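Local coordinates for ZYG-9 (Caenorhabditis elegans, PDB 2OF3), which plays a major role in organizing microtubules and spindle poles during mitosis and meiosis in the one-cell embryo, at residues 11-14 with 15-19; 176-180 with 181-185; 75-78 with 79-82; 31-34 with 35-39; 218-221 with 222-225. All coordinates share one frame; numbering follows the deposited sequence.

Interaction 1. Residues 11-14 with 15-19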
loop_
_atom_site.group_PDB
_atom_site.type_symbol
_atom_site.label_atom_id
_atom_site.label_comp_id
_atom_site.label_asym_id
_atom_site.label_seq_id
_atom_site.Cartn_x
_atom_site.Cartn_y
_atom_site.Cartn_z
ATOM N N LYS A 11 -14.479 15.393 2.276
ATOM C CA LYS A 11 -13.359 14.832 1.485
ATOM C C LYS A 11 -13.062 15.599 0.217
ATOM O O LYS A 11 -11.902 15.833 -0.110
ATOM C CB LYS A 11 -13.602 13.346 1.145
ATOM C CG LYS A 11 -12.378 12.673 0.485
ATOM C CD LYS A 11 -12.750 11.245 -0.005
ATOM C CE LYS A 11 -12.782 10.298 1.137
ATOM N NZ LYS A 11 -13.413 9.007 0.599
ATOM N N LYS A 12 -14.089 15.977 -0.535
ATOM C CA LYS A 12 -13.851 16.780 -1.748
ATOM C C LYS A 12 -13.127 18.107 -1.450
ATOM O O LYS A 12 -12.261 18.510 -2.237
ATOM C CB LYS A 12 -15.147 17.136 -2.494
ATOM C CG LYS A 12 -15.923 15.983 -3.095
ATOM C CD LYS A 12 -17.305 16.546 -3.686
ATOM C CE LYS A 12 -18.210 15.377 -4.215
ATOM N NZ LYS A 12 -18.660 14.370 -3.141
ATOM N N GLN A 13 -13.516 18.787 -0.363
ATOM C CA GLN A 13 -12.886 20.009 0.101
ATOM C C GLN A 13 -11.418 19.756 0.527
ATOM O O GLN A 13 -10.561 20.554 0.210
ATOM C CB GLN A 13 -13.702 20.661 1.248
ATOM C CG GLN A 13 -13.117 22.053 1.795
ATOM C CD GLN A 13 -13.151 23.165 0.717
ATOM O OE1 GLN A 13 -13.961 23.096 -0.205
ATOM N NE2 GLN A 13 -12.225 24.144 0.795
ATOM N N ARG A 14 -11.126 18.639 1.189
ATOM C CA ARG A 14 -9.746 18.299 1.591
ATOM C C ARG A 14 -8.870 18.015 0.394
ATOM O O ARG A 14 -7.723 18.514 0.378
ATOM C CB ARG A 14 -9.674 17.150 2.599
ATOM C CG ARG A 14 -10.376 17.485 3.903
ATOM C CD ARG A 14 -10.090 16.355 4.951
ATOM N NE ARG A 14 -10.802 15.101 4.620
ATOM C CZ ARG A 14 -12.047 14.837 4.962
ATOM N NH1 ARG A 14 -12.799 15.740 5.605
ATOM N NH2 ARG A 14 -12.574 13.688 4.609
ATOM N N ILE A 15 -9.377 17.256 -0.593
ATOM C CA ILE A 15 -8.636 16.977 -1.825
ATOM C C ILE A 15 -8.346 18.278 -2.587
ATOM O O ILE A 15 -7.227 18.524 -3.033
ATOM C CB ILE A 15 -9.373 16.027 -2.790
ATOM C CG1 ILE A 15 -9.636 14.654 -2.151
ATOM C CG2 ILE A 15 -8.557 15.802 -4.044
ATOM C CD1 ILE A 15 -8.444 14.052 -1.445
ATOM N N LYS A 16 -9.351 19.115 -2.729
ATOM C CA LYS A 16 -9.159 20.395 -3.391
ATOM C C LYS A 16 -8.147 21.305 -2.672
ATOM O O LYS A 16 -7.293 21.883 -3.338
ATOM C CB LYS A 16 -10.510 21.086 -3.508
ATOM C CG LYS A 16 -10.376 22.525 -3.858
ATOM C CD LYS A 16 -11.729 23.141 -3.949
ATOM C CE LYS A 16 -12.027 23.886 -2.679
ATOM N NZ LYS A 16 -13.458 24.370 -2.781
ATOM N N GLU A 17 -8.219 21.427 -1.338
ATOM C CA GLU A 17 -7.269 22.247 -0.572
ATOM C C GLU A 17 -5.852 21.740 -0.727
ATOM O O GLU A 17 -4.953 22.542 -0.845
ATOM C CB GLU A 17 -7.682 22.329 0.898
ATOM C CG GLU A 17 -8.938 23.171 1.078
ATOM C CD GLU A 17 -9.355 23.438 2.538
ATOM O OE1 GLU A 17 -8.705 22.916 3.493
ATOM O OE2 GLU A 17 -10.388 24.173 2.704
ATOM N N GLU A 18 -5.637 20.421 -0.793
ATOM C CA GLU A 18 -4.301 19.872 -1.026
ATOM C C GLU A 18 -3.790 20.251 -2.438
ATOM O O GLU A 18 -2.611 20.653 -2.613
ATOM C CB GLU A 18 -4.266 18.318 -0.833
ATOM C CG GLU A 18 -2.826 17.813 -1.010
ATOM C CD GLU A 18 -2.653 16.376 -0.603
ATOM O OE1 GLU A 18 -3.557 15.894 0.126
ATOM O OE2 GLU A 18 -1.618 15.736 -1.017
ATOM N N LYS A 19 -4.666 20.125 -3.441
ATOM C CA LYS A 19 -4.280 20.524 -4.810
ATOM C C LYS A 19 -3.967 22.037 -4.919
ATOM O O LYS A 19 -3.106 22.462 -5.740
ATOM C CB LYS A 19 -5.345 20.136 -5.830
ATOM C CG LYS A 19 -5.579 18.617 -5.994
ATOM C CD LYS A 19 -6.667 18.471 -7.058
ATOM C CE LYS A 19 -7.009 17.010 -7.369
ATOM N NZ LYS A 19 -5.796 16.347 -7.999
HETATM O O HOH W 1 -6.058 16.025 1.358
#

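Interaction 2. Residues 176-180 with 181-185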
loop_
_atom_site.group_PDB
_atom_site.type_symbol
_atom_site.label_atom_id
_atom_site.label_comp_id
_atom_site.label_asym_id
_atom_site.label_seq_id
_atom_site.Cartn_x
_atom_site.Cartn_y
_atom_site.Cartn_z
ATOM N N LEU A 176 11.178 -1.098 -4.012
ATOM C CA LEU A 176 12.372 -1.909 -4.209
ATOM C C LEU A 176 13.640 -1.244 -3.728
ATOM O O LEU A 176 14.662 -1.909 -3.563
ATOM C CB LEU A 176 12.537 -2.300 -5.691
ATOM C CG LEU A 176 11.367 -3.051 -6.296
ATOM C CD1 LEU A 176 11.677 -3.420 -7.744
ATOM C CD2 LEU A 176 10.956 -4.280 -5.434
ATOM N N LYS A 177 13.585 0.066 -3.491
ATOM C CA LYS A 177 14.753 0.799 -3.021
ATOM C C LYS A 177 14.924 0.580 -1.552
ATOM O O LYS A 177 15.923 0.959 -0.983
ATOM C CB LYS A 177 14.657 2.295 -3.362
ATOM C CG LYS A 177 14.865 2.541 -4.852
ATOM C CD LYS A 177 14.528 3.969 -5.238
ATOM C CE LYS A 177 14.500 4.084 -6.767
ATOM N NZ LYS A 177 13.524 5.182 -7.121
ATOM N N SER A 178 13.976 -0.096 -0.935
ATOM C CA SER A 178 14.114 -0.451 0.493
ATOM C C SER A 178 15.332 -1.339 0.910
ATOM O O SER A 178 15.737 -2.279 0.195
ATOM C CB SER A 178 12.835 -1.114 0.951
ATOM O OG SER A 178 12.977 -1.423 2.323
ATOM N N LYS A 179 15.877 -1.054 2.093
ATOM C CA LYS A 179 16.909 -1.908 2.717
ATOM C C LYS A 179 16.321 -3.198 3.276
ATOM O O LYS A 179 17.037 -4.146 3.581
ATOM C CB LYS A 179 17.586 -1.191 3.890
ATOM C CG LYS A 179 18.367 0.062 3.546
ATOM C CD LYS A 179 19.497 -0.216 2.593
ATOM C CE LYS A 179 20.241 1.088 2.331
ATOM N NZ LYS A 179 19.285 2.039 1.637
ATOM N N ASN A 180 15.017 -3.225 3.445
ATOM C CA ASN A 180 14.349 -4.349 4.061
ATOM C C ASN A 180 14.054 -5.404 2.967
ATOM O O ASN A 180 13.274 -5.163 2.031
ATOM C CB ASN A 180 13.083 -3.848 4.787
ATOM C CG ASN A 180 12.305 -4.987 5.512
ATOM O OD1 ASN A 180 12.000 -6.027 4.928
ATOM N ND2 ASN A 180 11.996 -4.774 6.802
ATOM N N ALA A 181 14.725 -6.556 3.052
ATOM C CA ALA A 181 14.605 -7.541 1.995
ATOM C C ALA A 181 13.215 -8.118 1.910
ATOM O O ALA A 181 12.781 -8.505 0.821
ATOM C CB ALA A 181 15.662 -8.697 2.186
ATOM N N ARG A 182 12.493 -8.197 3.026
ATOM C CA ARG A 182 11.105 -8.714 2.976
ATOM C C ARG A 182 10.211 -7.768 2.212
ATOM O O ARG A 182 9.375 -8.202 1.447
ATOM C CB ARG A 182 10.528 -8.935 4.375
ATOM C CG ARG A 182 11.123 -10.117 5.099
ATOM C CD ARG A 182 10.658 -10.101 6.532
ATOM N NE ARG A 182 10.946 -11.375 7.190
ATOM C CZ ARG A 182 11.740 -11.494 8.250
ATOM N NH1 ARG A 182 12.331 -10.427 8.788
ATOM N NH2 ARG A 182 11.929 -12.687 8.776
ATOM N N GLN A 183 10.390 -6.464 2.424
ATOM C CA GLN A 183 9.688 -5.469 1.590
ATOM C C GLN A 183 10.018 -5.599 0.108
ATOM O O GLN A 183 9.107 -5.604 -0.719
ATOM C CB GLN A 183 10.008 -4.053 2.033
ATOM C CG GLN A 183 9.293 -3.016 1.153
ATOM C CD GLN A 183 9.288 -1.598 1.737
ATOM O OE1 GLN A 183 9.629 -1.387 2.880
ATOM N NE2 GLN A 183 8.855 -0.632 0.927
ATOM N N ARG A 184 11.289 -5.689 -0.273
ATOM C CA ARG A 184 11.599 -5.882 -1.689
ATOM C C ARG A 184 10.960 -7.137 -2.266
ATOM O O ARG A 184 10.392 -7.082 -3.381
ATOM C CB ARG A 184 13.119 -5.954 -1.927
ATOM C CG ARG A 184 13.870 -4.734 -1.438
ATOM C CD ARG A 184 15.243 -4.716 -2.042
ATOM N NE ARG A 184 16.105 -5.836 -1.608
ATOM C CZ ARG A 184 16.783 -5.872 -0.458
ATOM N NH1 ARG A 184 16.674 -4.869 0.407
ATOM N NH2 ARG A 184 17.594 -6.923 -0.181
ATOM N N SER A 185 11.050 -8.288 -1.572
ATOM C CA SER A 185 10.486 -9.490 -2.155
ATOM C C SER A 185 8.983 -9.438 -2.199
ATOM O O SER A 185 8.379 -9.846 -3.194
ATOM C CB SER A 185 10.964 -10.777 -1.457
ATOM O OG SER A 185 10.657 -10.721 -0.073
HETATM O O HOH W 2 11.553 0.607 4.083
HETATM O O HOH W 3 16.430 -7.047 5.196
#

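Interaction 3. Residues 75-78 with 79-82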
loop_
_atom_site.group_PDB
_atom_site.type_symbol
_atom_site.label_atom_id
_atom_site.label_comp_id
_atom_site.label_asym_id
_atom_site.label_seq_id
_atom_site.Cartn_x
_atom_site.Cartn_y
_atom_site.Cartn_z
ATOM N N ASP A 75 -20.532 -1.575 10.690
ATOM C CA ASP A 75 -21.868 -2.170 10.830
ATOM C C ASP A 75 -22.902 -1.096 10.991
ATOM O O ASP A 75 -23.952 -1.162 10.379
ATOM C CB ASP A 75 -21.961 -3.090 12.060
ATOM C CG ASP A 75 -20.915 -4.195 12.058
ATOM O OD1 ASP A 75 -20.822 -4.963 11.059
ATOM O OD2 ASP A 75 -20.160 -4.280 13.073
ATOM N N THR A 76 -22.608 -0.085 11.797
ATOM C CA THR A 76 -23.617 0.884 12.204
ATOM C C THR A 76 -23.591 2.190 11.399
ATOM O O THR A 76 -24.623 2.850 11.244
ATOM C CB THR A 76 -23.502 1.204 13.758
ATOM O OG1 THR A 76 -22.257 1.846 14.008
ATOM C CG2 THR A 76 -23.538 -0.095 14.624
ATOM N N SER A 77 -22.418 2.590 10.890
ATOM C CA SER A 77 -22.375 3.833 10.103
ATOM C C SER A 77 -21.250 3.781 9.080
ATOM O O SER A 77 -20.314 4.586 9.154
ATOM C CB SER A 77 -22.237 5.050 11.017
ATOM O OG SER A 77 -22.429 6.245 10.253
ATOM N N PRO A 78 -21.318 2.806 8.135
ATOM C CA PRO A 78 -20.241 2.674 7.134
ATOM C C PRO A 78 -19.968 3.943 6.296
ATOM O O PRO A 78 -18.820 4.164 5.919
ATOM C CB PRO A 78 -20.690 1.470 6.272
ATOM C CG PRO A 78 -22.193 1.429 6.487
ATOM C CD PRO A 78 -22.367 1.778 7.929
ATOM N N ARG A 79 -20.968 4.776 6.052
ATOM C CA ARG A 79 -20.747 6.047 5.311
ATOM C C ARG A 79 -19.842 7.008 6.056
ATOM O O ARG A 79 -19.202 7.852 5.402
ATOM C CB ARG A 79 -22.047 6.764 4.989
ATOM C CG ARG A 79 -22.864 6.071 3.894
ATOM C CD ARG A 79 -24.268 6.686 3.817
ATOM N NE ARG A 79 -25.175 5.653 3.295
ATOM C CZ ARG A 79 -25.330 5.331 2.002
ATOM N NH1 ARG A 79 -24.665 6.003 1.057
ATOM N NH2 ARG A 79 -26.158 4.334 1.659
ATOM N N SER A 80 -19.769 6.872 7.386
ATOM C CA SER A 80 -18.798 7.629 8.206
ATOM C C SER A 80 -17.375 7.266 7.906
ATOM O O SER A 80 -16.538 8.155 7.765
ATOM C CB SER A 80 -19.090 7.435 9.689
ATOM O OG SER A 80 -20.389 8.027 9.921
ATOM N N LEU A 81 -17.086 5.970 7.818
ATOM C CA LEU A 81 -15.772 5.488 7.426
ATOM C C LEU A 81 -15.415 5.918 6.006
ATOM O O LEU A 81 -14.275 6.327 5.800
ATOM C CB LEU A 81 -15.662 3.950 7.563
ATOM C CG LEU A 81 -15.938 3.379 8.972
ATOM C CD1 LEU A 81 -15.809 1.860 8.886
ATOM C CD2 LEU A 81 -14.927 3.883 10.014
ATOM N N LEU A 82 -16.353 5.803 5.040
ATOM C CA LEU A 82 -16.128 6.266 3.670
ATOM C C LEU A 82 -15.867 7.784 3.560
ATOM O O LEU A 82 -14.909 8.204 2.861
ATOM C CB LEU A 82 -17.338 5.954 2.771
ATOM C CG LEU A 82 -17.296 4.548 2.243
ATOM C CD1 LEU A 82 -18.679 4.307 1.684
ATOM C CD2 LEU A 82 -16.157 4.340 1.132
#

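Interaction 4. Residues 31-34 with 35-39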
loop_
_atom_site.group_PDB
_atom_site.type_symbol
_atom_site.label_atom_id
_atom_site.label_comp_id
_atom_site.label_asym_id
_atom_site.label_seq_id
_atom_site.Cartn_x
_atom_site.Cartn_y
_atom_site.Cartn_z
ATOM N N PRO A 31 6.840 10.559 10.562
ATOM C CA PRO A 31 5.841 11.596 10.928
ATOM C C PRO A 31 6.473 12.795 11.645
ATOM O O PRO A 31 7.405 12.615 12.415
ATOM C CB PRO A 31 4.918 10.862 11.880
ATOM C CG PRO A 31 5.077 9.400 11.519
ATOM C CD PRO A 31 6.476 9.223 11.064
ATOM N N THR A 32 6.003 14.006 11.362
ATOM C CA THR A 32 6.510 15.215 12.009
ATOM C C THR A 32 5.367 15.905 12.742
ATOM O O THR A 32 4.185 15.621 12.476
ATOM C CB THR A 32 7.061 16.167 10.968
ATOM O OG1 THR A 32 5.961 16.776 10.290
ATOM C CG2 THR A 32 7.891 15.412 9.925
ATOM N N ASP A 33 5.676 16.807 13.671
ATOM C CA ASP A 33 4.629 17.507 14.421
ATOM C C ASP A 33 3.702 18.198 13.445
ATOM O O ASP A 33 2.498 18.235 13.667
ATOM C CB ASP A 33 5.213 18.554 15.423
ATOM C CG ASP A 33 4.139 19.584 15.939
ATOM O OD1 ASP A 33 3.612 19.267 17.008
ATOM O OD2 ASP A 33 3.816 20.673 15.307
ATOM N N GLU A 34 4.249 18.745 12.370
ATOM C CA GLU A 34 3.427 19.484 11.409
ATOM C C GLU A 34 2.309 18.648 10.753
ATOM O O GLU A 34 1.171 19.104 10.578
ATOM C CB GLU A 34 4.311 20.070 10.308
ATOM C CG GLU A 34 3.538 21.199 9.568
ATOM C CD GLU A 34 4.224 21.764 8.320
ATOM O OE1 GLU A 34 5.235 21.175 7.863
ATOM O OE2 GLU A 34 3.684 22.771 7.757
ATOM N N HIS A 35 2.655 17.421 10.365
ATOM C CA HIS A 35 1.696 16.505 9.753
ATOM C C HIS A 35 0.638 16.042 10.777
ATOM O O HIS A 35 -0.546 16.029 10.470
ATOM C CB HIS A 35 2.415 15.306 9.138
ATOM C CG HIS A 35 3.253 15.662 7.957
ATOM N ND1 HIS A 35 4.597 15.961 8.066
ATOM C CD2 HIS A 35 2.930 15.830 6.654
ATOM C CE1 HIS A 35 5.071 16.277 6.876
ATOM N NE2 HIS A 35 4.081 16.213 6.005
ATOM N N ILE A 36 1.066 15.673 11.986
ATOM C CA ILE A 36 0.142 15.235 13.025
ATOM C C ILE A 36 -0.818 16.354 13.396
ATOM O O ILE A 36 -2.019 16.094 13.551
ATOM C CB ILE A 36 0.916 14.693 14.291
ATOM C CG1 ILE A 36 1.734 13.447 13.939
ATOM C CG2 ILE A 36 -0.061 14.386 15.487
ATOM C CD1 ILE A 36 2.898 13.203 14.984
ATOM N N SER A 37 -0.318 17.585 13.541
ATOM C CA SER A 37 -1.244 18.711 13.921
ATOM C C SER A 37 -2.244 18.959 12.811
ATOM O O SER A 37 -3.397 19.292 13.110
ATOM C CB SER A 37 -0.554 20.083 14.120
ATOM O OG SER A 37 0.375 20.038 15.173
ATOM N N GLN A 38 -1.803 18.866 11.546
ATOM C CA GLN A 38 -2.742 19.080 10.420
ATOM C C GLN A 38 -3.838 17.996 10.466
ATOM O O GLN A 38 -5.031 18.296 10.318
ATOM C CB GLN A 38 -1.996 19.034 9.069
ATOM C CG GLN A 38 -2.937 19.118 7.857
ATOM C CD GLN A 38 -2.176 19.143 6.557
ATOM O OE1 GLN A 38 -1.936 18.054 5.897
ATOM N NE2 GLN A 38 -1.719 20.350 6.181
ATOM N N LEU A 39 -3.434 16.743 10.623
ATOM C CA LEU A 39 -4.419 15.656 10.705
ATOM C C LEU A 39 -5.391 15.828 11.846
ATOM O O LEU A 39 -6.598 15.639 11.683
ATOM C CB LEU A 39 -3.721 14.281 10.830
ATOM C CG LEU A 39 -4.613 13.016 10.945
ATOM C CD1 LEU A 39 -5.376 12.866 9.683
ATOM C CD2 LEU A 39 -3.737 11.788 11.176
HETATM O O HOH W 4 1.910 22.434 15.028
#

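Interaction 5. Residues 218-221 with 222-225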
loop_
_atom_site.group_PDB
_atom_site.type_symbol
_atom_site.label_atom_id
_atom_site.label_comp_id
_atom_site.label_asym_id
_atom_site.label_seq_id
_atom_site.Cartn_x
_atom_site.Cartn_y
_atom_site.Cartn_z
ATOM N N ASP A 218 20.292 -9.857 -6.167
ATOM C CA ASP A 218 20.127 -9.416 -4.795
ATOM C C ASP A 218 20.742 -10.444 -3.849
ATOM O O ASP A 218 20.766 -11.647 -4.158
ATOM C CB ASP A 218 18.623 -9.268 -4.501
ATOM C CG ASP A 218 18.320 -8.402 -3.280
ATOM O OD1 ASP A 218 18.050 -7.174 -3.435
ATOM O OD2 ASP A 218 18.295 -8.915 -2.124
ATOM N N LYS A 219 21.238 -9.963 -2.703
ATOM C CA LYS A 219 21.834 -10.750 -1.600
ATOM C C LYS A 219 20.843 -11.759 -1.008
ATOM O O LYS A 219 21.219 -12.812 -0.489
ATOM C CB LYS A 219 22.241 -9.721 -0.532
ATOM C CG LYS A 219 22.767 -10.235 0.771
ATOM C CD LYS A 219 22.541 -9.210 2.004
ATOM C CE LYS A 219 23.493 -7.947 1.974
ATOM N NZ LYS A 219 23.938 -7.406 3.367
ATOM N N ASP A 220 19.551 -11.408 -1.064
ATOM C CA ASP A 220 18.486 -12.164 -0.445
ATOM C C ASP A 220 17.791 -13.137 -1.404
ATOM O O ASP A 220 17.365 -12.750 -2.517
ATOM C CB ASP A 220 17.503 -11.146 0.146
ATOM C CG ASP A 220 16.382 -11.809 0.896
ATOM O OD1 ASP A 220 16.482 -11.936 2.126
ATOM O OD2 ASP A 220 15.398 -12.251 0.280
ATOM N N VAL A 221 17.691 -14.401 -1.008
ATOM C CA VAL A 221 17.131 -15.432 -1.901
ATOM C C VAL A 221 15.664 -15.192 -2.276
ATOM O O VAL A 221 15.223 -15.540 -3.391
ATOM C CB VAL A 221 17.314 -16.874 -1.321
ATOM C CG1 VAL A 221 16.417 -17.100 -0.127
ATOM C CG2 VAL A 221 17.049 -17.948 -2.382
ATOM N N ASN A 222 14.875 -14.620 -1.372
ATOM C CA ASN A 222 13.455 -14.427 -1.705
ATOM C C ASN A 222 13.315 -13.332 -2.747
ATOM O O ASN A 222 12.446 -13.432 -3.606
ATOM C CB ASN A 222 12.618 -14.098 -0.475
ATOM C CG ASN A 222 12.780 -15.137 0.622
ATOM O OD1 ASN A 222 13.120 -14.806 1.764
ATOM N ND2 ASN A 222 12.619 -16.394 0.269
ATOM N N VAL A 223 14.141 -12.294 -2.660
ATOM C CA VAL A 223 14.157 -11.211 -3.650
ATOM C C VAL A 223 14.592 -11.749 -5.007
ATOM O O VAL A 223 13.905 -11.533 -6.042
ATOM C CB VAL A 223 15.093 -10.057 -3.201
ATOM C CG1 VAL A 223 15.110 -8.887 -4.259
ATOM C CG2 VAL A 223 14.709 -9.539 -1.788
ATOM N N ARG A 224 15.693 -12.505 -5.017
ATOM C CA ARG A 224 16.183 -13.111 -6.277
ATOM C C ARG A 224 15.144 -13.959 -6.916
ATOM O O ARG A 224 14.952 -13.845 -8.094
ATOM C CB ARG A 224 17.393 -14.021 -6.026
ATOM C CG ARG A 224 18.594 -13.248 -5.589
ATOM C CD ARG A 224 19.848 -14.087 -5.872
ATOM N NE ARG A 224 19.888 -15.306 -5.043
ATOM C CZ ARG A 224 20.284 -15.355 -3.775
ATOM N NH1 ARG A 224 20.606 -14.243 -3.108
ATOM N NH2 ARG A 224 20.327 -16.529 -3.143
ATOM N N ASN A 225 14.518 -14.866 -6.154
ATOM C CA ASN A 225 13.532 -15.779 -6.720
ATOM C C ASN A 225 12.307 -15.049 -7.309
ATOM O O ASN A 225 11.813 -15.396 -8.357
ATOM C CB ASN A 225 13.054 -16.739 -5.644
ATOM C CG ASN A 225 12.552 -18.026 -6.231
ATOM O OD1 ASN A 225 11.390 -18.393 -6.064
ATOM N ND2 ASN A 225 13.405 -18.664 -7.030
#

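Interaction 1. Residues 11-14 with 15-19
The backbone bonds Ile-15 N to Lys-11 O, Lys-16 N to Lys-12 O, Glu-17 N to Gln-13 O and Glu-18 N to Arg-14 O make 11-19 a regular alpha-helical ladder, each amide reaching back four residues along helix 10-19. The side chains illustrate how i to i+3 and i to i+4 spacing can be used together on an exposed face. Gln-13 serves two partners at once: its chain bends at chi2 (64°) and carries the amide along the helix, between Lys-16 and Glu-17. Gln-13 OE1 accepts from Lys-16 NZ at 2.9 Å, the ammonium standing somewhat off the carbonyl plane. Gln-13 NE2 donates to Glu-17 OE2 at 2.6 Å in a nearly straight bond (174°) that lies in the amide plane and meets the carboxylate oxygen on its anti side, tilted out of the carboxylate plane. The two flat groups stand almost perpendicular, 86° apart. An alanine in place of Glu-17 would probably leave Gln-13 NE2 without its acceptor and the amide freer to turn. Round the helix, Ile-15 lays CG1 3.3 Å from Lys-11 O, while Lys-11 reaches Ser-85 and Arg-14 forms a salt bridge with Asp-86, fastening this helix to the region of helix 85-95. A water bridges Glu-18 OE1, at 2.8 Å, and, weakly, Arg-14 O, at 3.2 Å, donating to both.

Interaction 2. Residues 176-180 with 181-185
Ala-181 opens the helix just after Asn-180, and its backbone N donates to a water at 2.8 Å; the same water donates weakly to Lys-179 O. Arg-182 follows with CB 3.3 Å from Asn-180 OD1, its chain then extending away. At Gln-183 the cap is made: its backbone N donates to Asn-180 OD1 at 3.0 Å, approaching from above the plane of the side-chain amide, which is brought under the helix start because Asn-180 CG lies opposite its own N (chi1 -179°). The Gln-183 amide also rests against Ser-178 CB, and a water joins Gln-183 OE1 to Ser-178 OG. Arg-184 N reaches back to Asn-180 O, while its chain bends at chi3 (-65°) and returns across the loop: NH1 donates to Ser-178 O at 2.8 Å, close to the guanidinium plane, and weakly to Lys-179 O. Arg-184 CD also lies 3.2 Å from Leu-176 O, and its NH2 forms a salt bridge with Asp-218. Ser-185, one turn on from Ala-181, packs against helix 221-238. Ser-178 OG accepts from Asn-180 N at 2.9 Å, giving an ST turn that leads into an asparagine N-cap, at a helix-to-helix loop of the HEAT-repeat TOG fold.

Interaction 3. Residues 75-78 with 79-82
Ser-77 and Pro-78 carry the chain from helix 60-76 into the short helix 78-83, a tight corner between two helices of the HEAT-repeat TOG fold, and Arg-79 takes up the new direction. Ser-77 is where helical backbone angles are abandoned. Its carbonyl nevertheless stays in use, since Ser-77 O accepts from Ser-80 N at 2.9 Å; the bond is bent (139°) and the donor stands well above the carbonyl plane. The side chains of the same two residues also meet: with OG placed opposite the backbone N (chi1 -170°), Ser-77 OG comes to 2.7 Å from Ser-80 OG, so the turn is spanned twice. Ser-80 OG is in addition bonded to Leu-5 O, which ties the corner to the N-terminal segment of the chain. Pro-78 contributes bulk instead of a donor. Its ring nitrogen has no hydrogen to give, and the ring leans on Leu-117 of helix 101-120. Arg-79 meets Pro-78 as its neighbour in sequence, with CB against the proline carbonyl carbon, and its extended chain turns out to touch Asp-7. Leu-81 packs inward on Leu-73 and Leu-117. The new helix is confirmed by its first full turn, in which Leu-82 N donates to Pro-78 O at 3.1 Å, nearly straight and in the carbonyl plane.

Interaction 4. Residues 31-34 with 35-39
With Thr-32 OG1 held between its own N and carbonyl carbon (chi1 75°) and His-35 CG set opposite its carbonyl carbon (chi1 -68°), the hydroxyl and the imidazole of these two residues converge at the start of helix 33-44. Thr-32 OG1 lies 2.7 Å from His-35 ND1 in a hydrogen bond that either partner could donate, and it approaches the ring at its edge, near the plane. Thr-32 occupies the N-cap position, and its carbonyl starts the helical ladder by accepting from Ile-36 N at 3.2 Å in an almost straight bond. Ring rotation is restrained at the far side too, since His-35 NE2 is weakly bonded to Lys-25 O and the ring meets Phe-28 edge-to-face. One residue along, Asp-33 O accepts from Ser-37 N at 2.9 Å. Outside that bond a water links the side chains, donating to Asp-33 OD2 at 2.6 Å and lying 2.8 Å from Ser-37 OG. On another side Pro-31 CB touches Ile-36 CD1 at 4.4 Å, a light apolar contact. This helix start is packed between its surroundings: Val-24 in the preceding loop is touched by Glu-34, His-35 and Gln-38, while Pro-31 and Leu-39 lean on Leu-94 of helix 85-95.

Interaction 5. Residues 218-221 with 222-225
Arg-224 folds back over the loop that precedes its own helix, and here the packing is close. Its chain, bent at chi3 (-66°), brings both CG and CD to 3.1 Å from Asp-218 O, and NH1 then donates to that same oxygen at 2.8 Å. The bond is close to straight (167°) and lies in the guanidinium plane, so the carbonyl is gripped at the edge of the group. One face of the guanidinium, meanwhile, lies over Val-221 CA, and NH2 comes 3.5 Å from Val-221 CB. Val-223 CG1 presses on Asp-218 CG at 3.4 Å, the two side chains crossing at about a right angle. Asp-218 OD2 accepts from Asp-220 N in an Asx turn and also pairs with Arg-184 of helix 181-198. Asp-220 is the N-cap of helix 221-238: its OD2 takes Val-223 N at 3.2 Å through the anti lone pair, and Asn-222 N at 2.9 Å in a weak, bent bond. The outer side is looser. Val-221 and Asn-222 are exposed, and between their side chains Val-221 CG1 and Asn-222 ND2 approach only to 3.9 Å. A methionine in place of Arg-224 would probably leave Asp-218 O without this donor and set the loop freer to move away from the helix. Arg-224 thus grips a carbonyl, not the carboxylates, and the chemistry is consistent with a favourable helix start: Asp-220 would probably be stabilised as an anion by the N-H groups there, and Asp-218 by Asp-220 N and Arg-184.

Overall arrangement
From the N terminus the order is interaction 1, 4, 3, 2 and 5, all in series: each is a run of consecutive residues, so none nests in or crosses another. Interaction 1 stays within helix 10-19, interaction 4 starts helix 33-44, and interaction 3 closes the corner between helices 60-76 and 78-83. Interactions 1 and 3 meet through Lys-11 and the carbonyl of Leu-82, tying the N-terminal helix to that corner. Interactions 2 and 5 close the loops before helices 181-198 and 221-238; their centres are about 10 Å apart, and the Arg-184 to Asp-218 salt bridge joins these two capped helix starts. Interactions 1 and 5 lie on opposite sides of the chain's centre, their centres about 41 Å apart.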